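Side-chain contacts in protein ElaA (Escherichia coli, PDB 5Z6N), which probably acts as an N-acetyltransferase of the GNAT fold, expected to transfer acetyl groups from acetyl coenzyme A: residues L17-Q22 / D57-Y62; V112-Q117 / N122-F127. One frame throughout, in Å; residues are numbered along the deposited sequence.

Contact 1 of 2, residues L17-Q22 / D57-Y62; sequences LYALLQ and DELVAY
L20 and Y62 make the dense end of this contact, in which helix 14-31 of the GNAT fold crosses strand 59-67 of the central sheet. The short axes pass 9.1 Å apart at 74°, and the side chains meet by van der Waals packing alone. L20 crosses the Y62 ring obliquely, meeting its CD1 and CE1 side: its CB is 3.7 Å from Y62 CE1, and its CD1 reaches the far end of the ring, 3.7 Å from Y62 OH. With chi1 at 60°, CG of L20 sits between its own backbone N and carbonyl carbon, which keeps both methyl branches on the tyrosine. L59 fills the neighbouring place, its CD2 resting 3.8 Å from L20 CB. A classic beta bulge, V60 and A61 both facing G53, lets L59 and Y62, three residues apart, both point at the helix. L52 backs both of them from strand 49-54, and H50 also touches Y62. Replacing Y62 by an alanine is likely to open a gap beside L20 and to take from R24 its weak hydrogen bond to the hydroxyl. Toward solvent the packing thins. D57 and E58 are exposed in the turn before the strand. The other side of the helix faces the second subunit, where L17 and L21 pack on their counterparts. At partly exposed A19 the L59 CD2 methyl lies against the helix backbone, 3.3 Å from A19 O, whereas the alanine methyl, which also meets W54, stands farther off, A19 CB being 4.3 Å from L59 CD2.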
loop_
_atom_site.group_PDB
_atom_site.type_symbol
_atom_site.label_atom_id
_atom_site.label_comp_id
_atom_site.label_asym_id
_atom_site.label_seq_id
_atom_site.Cartn_x
_atom_site.Cartn_y
_atom_site.Cartn_z
ATOM N N LEU B 17 -4.908 9.017 -0.946
ATOM C CA LEU B 17 -3.895 8.028 -1.301
ATOM C C LEU B 17 -4.036 6.772 -0.453
ATOM O O LEU B 17 -3.958 5.649 -0.966
ATOM C CB LEU B 17 -2.496 8.621 -1.140
ATOM C CG LEU B 17 -1.385 7.591 -1.352
ATOM C CD1 LEU B 17 -1.465 7.019 -2.759
ATOM C CD2 LEU B 17 -0.012 8.185 -1.075
ATOM N N TYR B 18 -4.241 6.946 0.855
ATOM C CA TYR B 18 -4.383 5.795 1.740
ATOM C C TYR B 18 -5.537 4.901 1.314
ATOM O O TYR B 18 -5.435 3.670 1.374
ATOM C CB TYR B 18 -4.587 6.256 3.181
ATOM C CG TYR B 18 -4.356 5.149 4.178
ATOM C CD1 TYR B 18 -3.068 4.787 4.542
ATOM C CD2 TYR B 18 -5.419 4.447 4.735
ATOM C CE1 TYR B 18 -2.839 3.776 5.450
ATOM C CE2 TYR B 18 -5.200 3.426 5.645
ATOM C CZ TYR B 18 -3.907 3.099 6.003
ATOM O OH TYR B 18 -3.671 2.083 6.903
ATOM N N ALA B 19 -6.644 5.505 0.877
ATOM C CA ALA B 19 -7.847 4.737 0.578
ATOM C C ALA B 19 -7.675 3.859 -0.657
ATOM O O ALA B 19 -8.237 2.758 -0.710
ATOM C CB ALA B 19 -9.034 5.684 0.402
ATOM N N LEU B 20 -6.907 4.311 -1.650
ATOM C CA LEU B 20 -6.830 3.561 -2.897
ATOM C C LEU B 20 -5.755 2.484 -2.880
ATOM O O LEU B 20 -5.926 1.446 -3.530
ATOM C CB LEU B 20 -6.623 4.512 -4.083
ATOM C CG LEU B 20 -5.397 5.419 -4.165
ATOM C CD1 LEU B 20 -4.255 4.729 -4.900
ATOM C CD2 LEU B 20 -5.773 6.716 -4.859
ATOM N N LEU B 21 -4.656 2.693 -2.152
ATOM C CA LEU B 21 -3.693 1.610 -1.980
ATOM C C LEU B 21 -4.249 0.528 -1.060
ATOM O O LEU B 21 -4.002 -0.665 -1.273
ATOM C CB LEU B 21 -2.375 2.154 -1.434
ATOM C CG LEU B 21 -1.677 3.236 -2.260
ATOM C CD1 LEU B 21 -0.529 3.836 -1.468
ATOM C CD2 LEU B 21 -1.185 2.662 -3.572
ATOM N N GLN B 22 -5.004 0.931 -0.035
ATOM C CA GLN B 22 -5.621 -0.035 0.869
ATOM C C GLN B 22 -6.644 -0.892 0.142
ATOM O O GLN B 22 -6.763 -2.095 0.406
ATOM C CB GLN B 22 -6.268 0.702 2.042
ATOM C CG GLN B 22 -7.396 -0.037 2.726
ATOM C CD GLN B 22 -8.069 0.807 3.803
ATOM O OE1 GLN B 22 -7.662 0.784 4.959
ATOM N NE2 GLN B 22 -9.094 1.556 3.425
ATOM N N ASP B 57 -17.961 7.970 1.784
ATOM C CA ASP B 57 -16.696 7.907 2.524
ATOM C C ASP B 57 -16.237 6.451 2.473
ATOM O O ASP B 57 -15.613 5.935 3.403
ATOM C CB ASP B 57 -16.720 8.424 3.961
ATOM C CG ASP B 57 -17.082 9.892 4.043
ATOM O OD1 ASP B 57 -18.016 10.323 3.331
ATOM O OD2 ASP B 57 -16.430 10.616 4.822
ATOM N N GLU B 58 -16.538 5.785 1.361
ATOM C CA GLU B 58 -16.057 4.436 1.105
ATOM C C GLU B 58 -15.623 4.349 -0.349
ATOM O O GLU B 58 -16.382 4.726 -1.246
ATOM C CB GLU B 58 -17.132 3.389 1.407
ATOM C CG GLU B 58 -16.606 1.962 1.415
ATOM C CD GLU B 58 -17.082 1.169 2.615
ATOM O OE1 GLU B 58 -16.229 0.578 3.306
ATOM O OE2 GLU B 58 -18.307 1.139 2.852
ATOM N N LEU B 59 -14.402 3.869 -0.575
ATOM C CA LEU B 59 -13.842 3.777 -1.918
ATOM C C LEU B 59 -14.219 2.423 -2.502
ATOM O O LEU B 59 -13.672 1.390 -2.100
ATOM C CB LEU B 59 -12.329 3.958 -1.893
ATOM C CG LEU B 59 -11.705 3.779 -3.273
ATOM C CD1 LEU B 59 -12.089 4.927 -4.179
ATOM C CD2 LEU B 59 -10.216 3.668 -3.160
ATOM N N VAL B 60 -15.149 2.433 -3.456
ATOM C CA VAL B 60 -15.762 1.223 -3.985
ATOM C C VAL B 60 -15.488 1.038 -5.472
ATOM O O VAL B 60 -16.076 0.156 -6.098
ATOM C CB VAL B 60 -17.277 1.209 -3.702
ATOM C CG1 VAL B 60 -17.534 1.284 -2.200
ATOM C CG2 VAL B 60 -17.960 2.362 -4.419
ATOM N N ALA B 61 -14.602 1.848 -6.052
ATOM C CA ALA B 61 -14.248 1.745 -7.461
ATOM C C ALA B 61 -12.991 2.564 -7.704
ATOM O O ALA B 61 -12.832 3.642 -7.127
ATOM C CB ALA B 61 -15.384 2.237 -8.367
ATOM N N TYR B 62 -12.109 2.056 -8.563
ATOM C CA TYR B 62 -10.819 2.700 -8.766
ATOM C C TYR B 62 -10.198 2.237 -10.075
ATOM O O TYR B 62 -10.370 1.085 -10.481
ATOM C CB TYR B 62 -9.859 2.404 -7.604
ATOM C CG TYR B 62 -8.435 2.870 -7.854
ATOM C CD1 TYR B 62 -8.046 4.146 -7.505
ATOM C CD2 TYR B 62 -7.495 2.041 -8.454
ATOM C CE1 TYR B 62 -6.772 4.591 -7.731
ATOM C CE2 TYR B 62 -6.218 2.478 -8.688
ATOM C CZ TYR B 62 -5.860 3.756 -8.322
ATOM O OH TYR B 62 -4.584 4.211 -8.544
#

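Contact 2 of 2, residues V112-Q117 / N122-F127; sequences VYLGAQ and NFYQSF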
loop_
_atom_site.group_PDB
_atom_site.type_symbol
_atom_site.label_atom_id
_atom_site.label_comp_id
_atom_site.label_asym_id
_atom_site.label_seq_id
_atom_site.Cartn_x
_atom_site.Cartn_y
_atom_site.Cartn_z
ATOM N N VAL B 112 -5.529 3.460 -26.201
ATOM C CA VAL B 112 -5.526 3.092 -24.791
ATOM C C VAL B 112 -5.173 1.619 -24.679
ATOM O O VAL B 112 -5.874 0.769 -25.240
ATOM C CB VAL B 112 -6.881 3.375 -24.126
ATOM C CG1 VAL B 112 -7.040 2.524 -22.879
ATOM C CG2 VAL B 112 -7.003 4.847 -23.792
ATOM N N TYR B 113 -4.115 1.305 -23.961
ATOM C CA TYR B 113 -3.771 -0.065 -23.704
ATOM C C TYR B 113 -4.286 -0.478 -22.334
ATOM O O TYR B 113 -4.393 0.340 -21.474
ATOM C CB TYR B 113 -2.259 -0.268 -23.770
ATOM C CG TYR B 113 -1.837 -1.687 -23.521
ATOM C CD1 TYR B 113 -1.825 -2.592 -24.535
ATOM C CD2 TYR B 113 -1.503 -2.122 -22.259
ATOM C CE1 TYR B 113 -1.479 -3.888 -24.312
ATOM C CE2 TYR B 113 -1.171 -3.420 -22.031
ATOM C CZ TYR B 113 -1.146 -4.289 -23.063
ATOM O OH TYR B 113 -0.816 -5.573 -22.870
ATOM N N LEU B 114 -4.558 -1.754 -22.145
ATOM C CA LEU B 114 -5.000 -2.234 -20.884
ATOM C C LEU B 114 -4.653 -3.688 -20.647
ATOM O O LEU B 114 -4.925 -4.555 -21.439
ATOM C CB LEU B 114 -6.497 -1.992 -20.758
ATOM C CG LEU B 114 -7.376 -2.530 -19.634
ATOM C CD1 LEU B 114 -8.632 -1.705 -19.582
ATOM C CD2 LEU B 114 -7.717 -3.989 -19.842
ATOM N N GLY B 115 -4.021 -3.964 -19.538
ATOM C CA GLY B 115 -3.679 -5.325 -19.233
ATOM C C GLY B 115 -4.845 -5.917 -18.512
ATOM O O GLY B 115 -5.408 -5.288 -17.676
ATOM N N ALA B 116 -5.222 -7.129 -18.811
ATOM C CA ALA B 116 -6.455 -7.629 -18.230
ATOM C C ALA B 116 -6.305 -9.102 -17.898
ATOM O O ALA B 116 -5.263 -9.720 -18.136
ATOM C CB ALA B 116 -7.636 -7.420 -19.184
ATOM N N GLN B 117 -7.369 -9.657 -17.332
ATOM C CA GLN B 117 -7.532 -11.092 -17.210
ATOM C C GLN B 117 -8.096 -11.656 -18.509
ATOM O O GLN B 117 -8.621 -10.929 -19.357
ATOM C CB GLN B 117 -8.475 -11.419 -16.057
ATOM C CG GLN B 117 -8.066 -10.820 -14.719
ATOM C CD GLN B 117 -7.039 -11.661 -13.983
ATOM O OE1 GLN B 117 -5.850 -11.584 -14.258
ATOM N NE2 GLN B 117 -7.500 -12.469 -13.043
ATOM N N ASN B 122 -14.477 -10.339 -22.575
ATOM C CA ASN B 122 -15.701 -9.905 -23.242
ATOM C C ASN B 122 -16.259 -8.613 -22.659
ATOM O O ASN B 122 -17.033 -7.928 -23.337
ATOM C CB ASN B 122 -16.763 -11.002 -23.165
ATOM C CG ASN B 122 -16.662 -11.988 -24.305
ATOM O OD1 ASN B 122 -16.509 -13.188 -24.088
ATOM N ND2 ASN B 122 -16.739 -11.486 -25.533
ATOM N N PHE B 123 -15.891 -8.271 -21.422
ATOM C CA PHE B 123 -16.377 -7.045 -20.798
ATOM C C PHE B 123 -15.585 -5.834 -21.276
ATOM O O PHE B 123 -16.147 -4.745 -21.430
ATOM C CB PHE B 123 -16.319 -7.185 -19.270
ATOM C CG PHE B 123 -16.433 -5.877 -18.514
ATOM C CD1 PHE B 123 -17.669 -5.411 -18.109
ATOM C CD2 PHE B 123 -15.304 -5.157 -18.151
ATOM C CE1 PHE B 123 -17.791 -4.227 -17.408
ATOM C CE2 PHE B 123 -15.416 -3.973 -17.443
ATOM C CZ PHE B 123 -16.664 -3.509 -17.068
ATOM N N TYR B 124 -14.286 -6.004 -21.516
ATOM C CA TYR B 124 -13.491 -4.921 -22.082
ATOM C C TYR B 124 -13.703 -4.785 -23.583
ATOM O O TYR B 124 -13.562 -3.683 -24.124
ATOM C CB TYR B 124 -12.004 -5.132 -21.782
ATOM C CG TYR B 124 -11.656 -5.036 -20.316
ATOM C CD1 TYR B 124 -11.878 -3.864 -19.606
ATOM C CD2 TYR B 124 -11.096 -6.114 -19.641
ATOM C CE1 TYR B 124 -11.559 -3.770 -18.262
ATOM C CE2 TYR B 124 -10.772 -6.029 -18.300
ATOM C CZ TYR B 124 -11.004 -4.854 -17.613
ATOM O OH TYR B 124 -10.681 -4.764 -16.276
ATOM N N GLN B 125 -14.029 -5.883 -24.272
ATOM C CA GLN B 125 -14.378 -5.791 -25.686
ATOM C C GLN B 125 -15.677 -5.030 -25.910
ATOM O O GLN B 125 -15.925 -4.577 -27.032
ATOM C CB GLN B 125 -14.485 -7.185 -26.305
ATOM C CG GLN B 125 -13.149 -7.808 -26.661
ATOM C CD GLN B 125 -13.271 -9.250 -27.119
ATOM O OE1 GLN B 125 -12.316 -9.835 -27.627
ATOM N NE2 GLN B 125 -14.450 -9.829 -26.949
ATOM N N SER B 126 -16.508 -4.883 -24.878
ATOM C CA SER B 126 -17.720 -4.079 -24.975
ATOM C C SER B 126 -17.447 -2.588 -24.822
ATOM O O SER B 126 -18.388 -1.789 -24.890
ATOM C CB SER B 126 -18.740 -4.525 -23.924
ATOM O OG SER B 126 -18.660 -3.724 -22.757
ATOM N N PHE B 127 -16.190 -2.200 -24.611
ATOM C CA PHE B 127 -15.793 -0.800 -24.543
ATOM C C PHE B 127 -14.907 -0.388 -25.711
ATOM O O PHE B 127 -14.425 0.749 -25.738
ATOM C CB PHE B 127 -15.075 -0.515 -23.223
ATOM C CG PHE B 127 -15.969 -0.582 -22.023
ATOM C CD1 PHE B 127 -16.677 0.533 -21.610
ATOM C CD2 PHE B 127 -16.101 -1.758 -21.305
ATOM C CE1 PHE B 127 -17.502 0.475 -20.508
ATOM C CE2 PHE B 127 -16.926 -1.822 -20.202
ATOM C CZ PHE B 127 -17.627 -0.703 -19.804
#
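Y124 meets L114 with the flat of its ring. The leucine comes in at about a right angle, and its CD2 lies over the ring centre, 3.8 Å from the centroid and 5° off the normal, a CH-pi contact of nearly axial geometry. The other methyl, CD1, falls toward one side of the ring, 3.8 Å from Y124 CE1. On the same face but toward the CD2-CE2 flank, A116 sets its CB 3.5 Å from Y124 CE2, approaching obliquely. The three methyls spread across this one face, with L114 CD2 at its centre. Y124 arrives from the helix with CG anti to its carbonyl carbon (chi1 -66°), an orientation that carries the ring to the strand. This is the beta-alpha connection in the C-terminal half of the GNAT fold, where strand 112-117 is followed at once by helix 121-124. In relatives, acetyl coenzyme A lies where the strand equivalent to 112-117 splays from its parallel neighbour, here 75-82; Y124 also touches V80 of that neighbour. M96 of helix 91-106 packs on L114 and Y124 alike, and M146 of strand 143-148 lies against Y124. The face of Y124 turned from L114 receives F123, which presents its edge, CD2 standing 3.9 Å above the plane of the Y124 ring and shifted toward its rim. F127 continues the series, its CE2 lying 3.6 Å above the plane of the F123 ring.

Overall arrangement
Contact 1 closes before contact 2 opens, and the two lie on opposite sides of the chain's centre, their own centres 22 Å apart and their nearest atoms about 8 Å apart without touching. What they share is the mixed sheet: strand 59-67 serves contact 1, strand 112-117 serves contact 2, and strand 75-82 runs between them, antiparallel to the first and parallel to the second. Helix 14-31 and helix 121-124 are thus fixed to the two halves of one GNAT domain. Their surroundings differ, for the helix of contact 1 also packs against the second subunit, whereas no other chain of the assembly touches the segments of contact 2.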